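Local coordinates for protein charybdin (Charybdis maritima, PDB 2B7U) that belongs to the plant ribosome-inactivating protein family and folds as a single chain with a mixed beta-sheet packed against helices, at residues Asn136-Ala141 / Gln163-Ala168; Val142-Val147 / Ala155-Val160. One frame throughout, in Å; residues are numbered along the deposited sequence.

Interaction 1 (Asn136-Ala141 / Gln163-Ala168); sequences NALQDA and QMFCEA
The edge of the Phe165 ring, not a face, meets Leu138. CD1 of Leu138 lies in the plane of the ring, 3.8 Å from CE2 of Phe165, and CD2 of Leu138 reaches the same rim, 3.9 Å from both CE2 and CZ of Phe165. The two methyls thus lie along the CE2-CZ edge, CD1 level with the ring and CD2 somewhat out of its plane, and the side chains cross at about a right angle. Phe165 gets there from a position whose CA-CB bond does not aim at helix 135-147: with CG anti to the carbonyl carbon (chi1 -66°), the length of the ring carries CE2 and CZ across the gap. The CB of Leu138 is directed toward the partner helix and, with CG anti to the backbone N (chi1 -170°), the branch is held out over that gap.

Met164 supplies the second touch. Its SD stops 4.2 Å from CB of Leu138. Leu138 is therefore met on two adjoining sides, by a thioether near CB and by a ring edge at the methyls, both borne by consecutive residues of one helix. No hydrogen bond spans the two segments; all three side chains are buried and the contact is purely apolar. The helices stand well apart here, with 8.2 Å between CA of Leu138 and CA of Met164. At 163-167 the second helix widens into a pi-type turn, and Met164 and Phe165 both lie within it.

Beyond the pair, Phe165 also packs on Leu60 and Leu62 of strand 56-64 and on Ile28 of helix 21-35, while Leu138 touches Ile16. Such layering of helices against a mixed beta-sheet, with a long helix running through the interior, belongs to the ribosome-inactivating protein fold.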
loop_
_atom_site.group_PDB
_atom_site.type_symbol
_atom_site.label_atom_id
_atom_site.label_comp_id
_atom_site.label_asym_id
_atom_site.label_seq_id
_atom_site.Cartn_x
_atom_site.Cartn_y
_atom_site.Cartn_z
ATOM N N ASN A 136 17.053 -2.154 -8.066
ATOM C CA ASN A 136 18.094 -2.747 -7.229
ATOM C C ASN A 136 17.642 -2.853 -5.770
ATOM O O ASN A 136 17.901 -3.856 -5.116
ATOM C CB ASN A 136 19.406 -1.968 -7.348
ATOM C CG ASN A 136 20.092 -2.149 -8.712
ATOM O OD1 ASN A 136 20.767 -1.244 -9.188
ATOM N ND2 ASN A 136 19.929 -3.313 -9.324
ATOM N N ALA A 137 16.934 -1.837 -5.267
ATOM C CA ALA A 137 16.443 -1.868 -3.879
ATOM C C ALA A 137 15.363 -2.932 -3.693
ATOM O O ALA A 137 15.296 -3.592 -2.651
ATOM C CB ALA A 137 15.938 -0.504 -3.453
ATOM N N LEU A 138 14.511 -3.096 -4.693
ATOM C CA LEU A 138 13.482 -4.119 -4.632
ATOM C C LEU A 138 14.102 -5.513 -4.672
ATOM O O LEU A 138 13.669 -6.401 -3.972
ATOM C CB LEU A 138 12.478 -3.908 -5.754
ATOM C CG LEU A 138 11.205 -4.728 -5.710
ATOM C CD1 LEU A 138 10.498 -4.618 -4.353
ATOM C CD2 LEU A 138 10.330 -4.295 -6.882
ATOM N N GLN A 139 15.145 -5.693 -5.471
ATOM C CA GLN A 139 15.844 -6.950 -5.517
ATOM C C GLN A 139 16.427 -7.286 -4.145
ATOM O O GLN A 139 16.282 -8.409 -3.638
ATOM C CB GLN A 139 16.948 -6.882 -6.572
ATOM C CG GLN A 139 16.429 -6.902 -8.006
ATOM C CD GLN A 139 17.512 -6.639 -9.065
ATOM O OE1 GLN A 139 17.211 -6.585 -10.258
ATOM N NE2 GLN A 139 18.753 -6.470 -8.636
ATOM N N ASP A 140 17.060 -6.299 -3.531
ATOM C CA ASP A 140 17.632 -6.485 -2.202
ATOM C C ASP A 140 16.561 -6.796 -1.156
ATOM O O ASP A 140 16.758 -7.601 -0.247
ATOM C CB ASP A 140 18.420 -5.239 -1.791
ATOM C CG ASP A 140 19.573 -4.942 -2.719
ATOM O OD1 ASP A 140 20.083 -5.886 -3.382
ATOM O OD2 ASP A 140 19.968 -3.751 -2.793
ATOM N N ALA A 141 15.416 -6.140 -1.272
ATOM C CA ALA A 141 14.328 -6.386 -0.346
ATOM C C ALA A 141 13.828 -7.806 -0.411
ATOM O O ALA A 141 13.593 -8.419 0.627
ATOM C CB ALA A 141 13.179 -5.442 -0.624
ATOM N N GLN A 163 6.148 0.837 0.009
ATOM C CA GLN A 163 6.189 2.017 -0.835
ATOM C C GLN A 163 5.944 1.650 -2.286
ATOM O O GLN A 163 5.096 2.237 -2.969
ATOM C CB GLN A 163 7.503 2.756 -0.683
ATOM C CG GLN A 163 7.690 3.433 0.651
ATOM C CD GLN A 163 6.822 4.649 0.788
ATOM O OE1 GLN A 163 6.480 5.293 -0.206
ATOM N NE2 GLN A 163 6.416 4.964 2.026
ATOM N N MET A 164 6.663 0.655 -2.777
ATOM C CA MET A 164 6.599 0.372 -4.200
ATOM C C MET A 164 5.382 -0.390 -4.668
ATOM O O MET A 164 5.095 -0.404 -5.874
ATOM C CB MET A 164 7.888 -0.337 -4.651
ATOM C CG MET A 164 9.093 0.500 -4.392
ATOM S SD MET A 164 10.662 -0.200 -5.005
ATOM C CE MET A 164 10.497 0.095 -6.765
ATOM N N PHE A 165 4.650 -1.015 -3.747
ATOM C CA PHE A 165 3.409 -1.704 -4.124
ATOM C C PHE A 165 2.196 -1.047 -3.500
ATOM O O PHE A 165 1.287 -0.652 -4.227
ATOM C CB PHE A 165 3.545 -3.196 -3.876
ATOM C CG PHE A 165 4.574 -3.803 -4.771
ATOM C CD1 PHE A 165 4.252 -4.099 -6.080
ATOM C CD2 PHE A 165 5.874 -3.946 -4.361
ATOM C CE1 PHE A 165 5.190 -4.590 -6.963
ATOM C CE2 PHE A 165 6.843 -4.434 -5.244
ATOM C CZ PHE A 165 6.497 -4.765 -6.549
ATOM N N CYS A 166 2.204 -0.828 -2.201
ATOM C CA CYS A 166 0.989 -0.251 -1.567
ATOM C C CYS A 166 0.810 1.241 -1.897
ATOM O O CYS A 166 -0.255 1.659 -2.384
ATOM C CB CYS A 166 0.971 -0.489 -0.094
ATOM S SG CYS A 166 1.119 -2.281 0.282
ATOM N N GLU A 167 1.832 2.054 -1.661
ATOM C CA GLU A 167 1.673 3.466 -1.924
ATOM C C GLU A 167 1.542 3.741 -3.432
ATOM O O GLU A 167 0.787 4.606 -3.861
ATOM C CB GLU A 167 2.815 4.270 -1.333
ATOM C CG GLU A 167 3.065 4.033 0.141
ATOM C CD GLU A 167 1.937 4.439 1.043
ATOM O OE1 GLU A 167 0.956 5.065 0.564
ATOM O OE2 GLU A 167 2.004 4.116 2.254
ATOM N N ALA A 168 2.308 3.026 -4.256
ATOM C CA ALA A 168 2.171 3.152 -5.716
ATOM C C ALA A 168 0.766 2.783 -6.199
ATOM O O ALA A 168 0.214 3.438 -7.087
ATOM C CB ALA A 168 3.219 2.293 -6.417
#

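Interaction 2 (Val142-Val147 / Ala155-Val160)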
loop_
_atom_site.group_PDB
_atom_site.type_symbol
_atom_site.label_atom_id
_atom_site.label_comp_id
_atom_site.label_asym_id
_atom_site.label_seq_id
_atom_site.Cartn_x
_atom_site.Cartn_y
_atom_site.Cartn_z
ATOM N N VAL A 142 13.633 -8.351 -1.604
ATOM C CA VAL A 142 13.176 -9.759 -1.621
ATOM C C VAL A 142 14.260 -10.713 -1.096
ATOM O O VAL A 142 13.955 -11.645 -0.362
ATOM C CB VAL A 142 12.385 -10.259 -2.905
ATOM C CG1 VAL A 142 11.964 -9.132 -3.875
ATOM C CG2 VAL A 142 12.967 -11.469 -3.525
ATOM N N SER A 143 15.527 -10.439 -1.402
ATOM C CA SER A 143 16.615 -11.266 -0.870
ATOM C C SER A 143 16.623 -11.287 0.649
ATOM O O SER A 143 16.764 -12.334 1.275
ATOM C CB SER A 143 17.960 -10.761 -1.382
ATOM O OG SER A 143 18.012 -10.843 -2.782
ATOM N N LYS A 144 16.458 -10.119 1.262
ATOM C CA LYS A 144 16.479 -10.046 2.707
ATOM C C LYS A 144 15.245 -10.696 3.324
ATOM O O LYS A 144 15.341 -11.421 4.293
ATOM C CB LYS A 144 16.592 -8.596 3.162
ATOM C CG LYS A 144 17.920 -7.965 2.832
ATOM C CD LYS A 144 19.055 -8.539 3.653
ATOM C CE LYS A 144 20.372 -7.774 3.397
ATOM N NZ LYS A 144 20.175 -6.298 3.239
ATOM N N LEU A 145 14.069 -10.437 2.762
ATOM C CA LEU A 145 12.861 -11.004 3.329
ATOM C C LEU A 145 12.843 -12.530 3.234
ATOM O O LEU A 145 12.356 -13.208 4.150
ATOM C CB LEU A 145 11.607 -10.360 2.698
ATOM C CG LEU A 145 11.356 -8.904 3.119
ATOM C CD1 LEU A 145 10.306 -8.274 2.237
ATOM C CD2 LEU A 145 10.986 -8.791 4.595
ATOM N N ALA A 146 13.433 -13.054 2.169
ATOM C CA ALA A 146 13.530 -14.507 1.983
ATOM C C ALA A 146 14.237 -15.200 3.168
ATOM O O ALA A 146 13.842 -16.293 3.568
ATOM C CB ALA A 146 14.244 -14.830 0.686
ATOM N N VAL A 147 15.263 -14.559 3.734
ATOM C CA VAL A 147 16.138 -15.253 4.718
ATOM C C VAL A 147 16.533 -14.517 5.986
ATOM O O VAL A 147 16.995 -15.140 6.935
ATOM C CB VAL A 147 17.454 -15.720 4.039
ATOM C CG1 VAL A 147 17.115 -16.568 2.833
ATOM C CG2 VAL A 147 18.352 -14.528 3.677
ATOM N N ALA A 155 12.596 -4.739 8.500
ATOM C CA ALA A 155 11.801 -3.506 8.494
ATOM C C ALA A 155 12.125 -2.645 7.266
ATOM O O ALA A 155 11.217 -2.109 6.600
ATOM C CB ALA A 155 12.027 -2.734 9.761
ATOM N N ARG A 156 13.401 -2.528 6.918
ATOM C CA ARG A 156 13.775 -1.720 5.764
ATOM C C ARG A 156 13.158 -2.296 4.503
ATOM O O ARG A 156 12.619 -1.589 3.642
ATOM C CB ARG A 156 15.288 -1.647 5.600
ATOM C CG ARG A 156 15.714 -0.693 4.483
ATOM C CD ARG A 156 17.227 -0.708 4.291
ATOM N NE ARG A 156 17.691 0.451 3.530
ATOM C CZ ARG A 156 17.542 0.597 2.216
ATOM N NH1 ARG A 156 17.994 1.701 1.604
ATOM N NH2 ARG A 156 16.943 -0.358 1.513
ATOM N N SER A 157 13.240 -3.613 4.384
ATOM C CA SER A 157 12.734 -4.281 3.226
ATOM C C SER A 157 11.212 -4.148 3.112
ATOM O O SER A 157 10.683 -4.010 2.002
ATOM C CB SER A 157 13.144 -5.742 3.268
ATOM O OG SER A 157 14.555 -5.854 3.235
ATOM N N LEU A 158 10.515 -4.237 4.247
ATOM C CA LEU A 158 9.061 -4.036 4.259
ATOM C C LEU A 158 8.664 -2.600 3.883
ATOM O O LEU A 158 7.630 -2.397 3.214
ATOM C CB LEU A 158 8.479 -4.457 5.616
ATOM C CG LEU A 158 8.510 -5.971 5.897
ATOM C CD1 LEU A 158 8.133 -6.281 7.369
ATOM C CD2 LEU A 158 7.593 -6.784 4.952
ATOM N N ILE A 159 9.500 -1.616 4.235
ATOM C CA ILE A 159 9.273 -0.254 3.777
ATOM C C ILE A 159 9.336 -0.191 2.242
ATOM O O ILE A 159 8.482 0.408 1.599
ATOM C CB ILE A 159 10.277 0.743 4.380
ATOM C CG1 ILE A 159 10.063 0.842 5.879
ATOM C CG2 ILE A 159 10.131 2.093 3.735
ATOM C CD1 ILE A 159 11.165 1.477 6.635
ATOM N N VAL A 160 10.360 -0.817 1.664
ATOM C CA VAL A 160 10.491 -0.793 0.220
ATOM C C VAL A 160 9.271 -1.448 -0.451
ATOM O O VAL A 160 8.686 -0.900 -1.396
ATOM C CB VAL A 160 11.819 -1.480 -0.226
ATOM C CG1 VAL A 160 11.844 -1.663 -1.711
ATOM C CG2 VAL A 160 12.997 -0.643 0.235
#
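Ser157 turns its CB into the branch of Leu145, and the pair forms the centre of this helix-helix contact. CG of Leu145 lies 3.6 Å from CB of Ser157, with the leucine methyls CD1 and CD2 spread about the same carbon. The hydroxyl goes the other way: OG of Ser157 sits 3.4 Å from CB of Lys144, against the aliphatic root of the lysine. One short side chain thus fills the space facing two neighbouring residues of helix 135-147, and its small size lets CA of Leu145 and CA of Ser157 come within 6.7 Å.

Leu158 adds the next layer. Its CD2 meets CD2 of Leu145 at 4.0 Å, the two leucine side chains meeting at a slant. The CA-CB bond of Leu158 runs alongside the other helix, yet the methyl branch reaches across.

What steadies the serine lies one turn back in its own helix. With OG anti to the carbonyl carbon, beside the backbone N (chi1 -62°), the hydroxyl hydrogen-bonds to the carbonyl oxygen of Asp153, so this buried polar atom is satisfied without a partner across the interface. Lys144 lies at the exposed margin; its chain, bent at chi2 and chi4, brings NZ into a long, weak ion pair with the carboxylate of Asp153. No hydrogen bond joins the two segments directly.

The short helical axes pass 9.0 Å apart at a signed angle of -130°, so the chain turns back at a steep tilt. Beneath the leucines lies the mixed beta-sheet: Leu145 packs on Thr69 of strand 67-74 and Tyr83 of strand 80-84, and Leu158 on Leu80 and the same Tyr83. Helix 117-124 meets the second helix through Ala155 and Ile159.

Interactions 1 and 2 are two levels of one interface, between helix 135-147 and helix 151-170, with centres about 9 Å apart. Along the chain interaction 2 is nested within interaction 1: 142-147 and 155-160 flank the turn joining the helices, while 136-141 and 163-168 lie farther from it. The levels run into each other, since CA of Ala141 is 3.6 Å from OG of Ser157 and CG1 of Val160 packs near Ala137, Leu138 and Ala141. Both lie on the same side of the chain's centre, and together they join two successive, steeply crossed helices along a largely buried interface beside the mixed sheet.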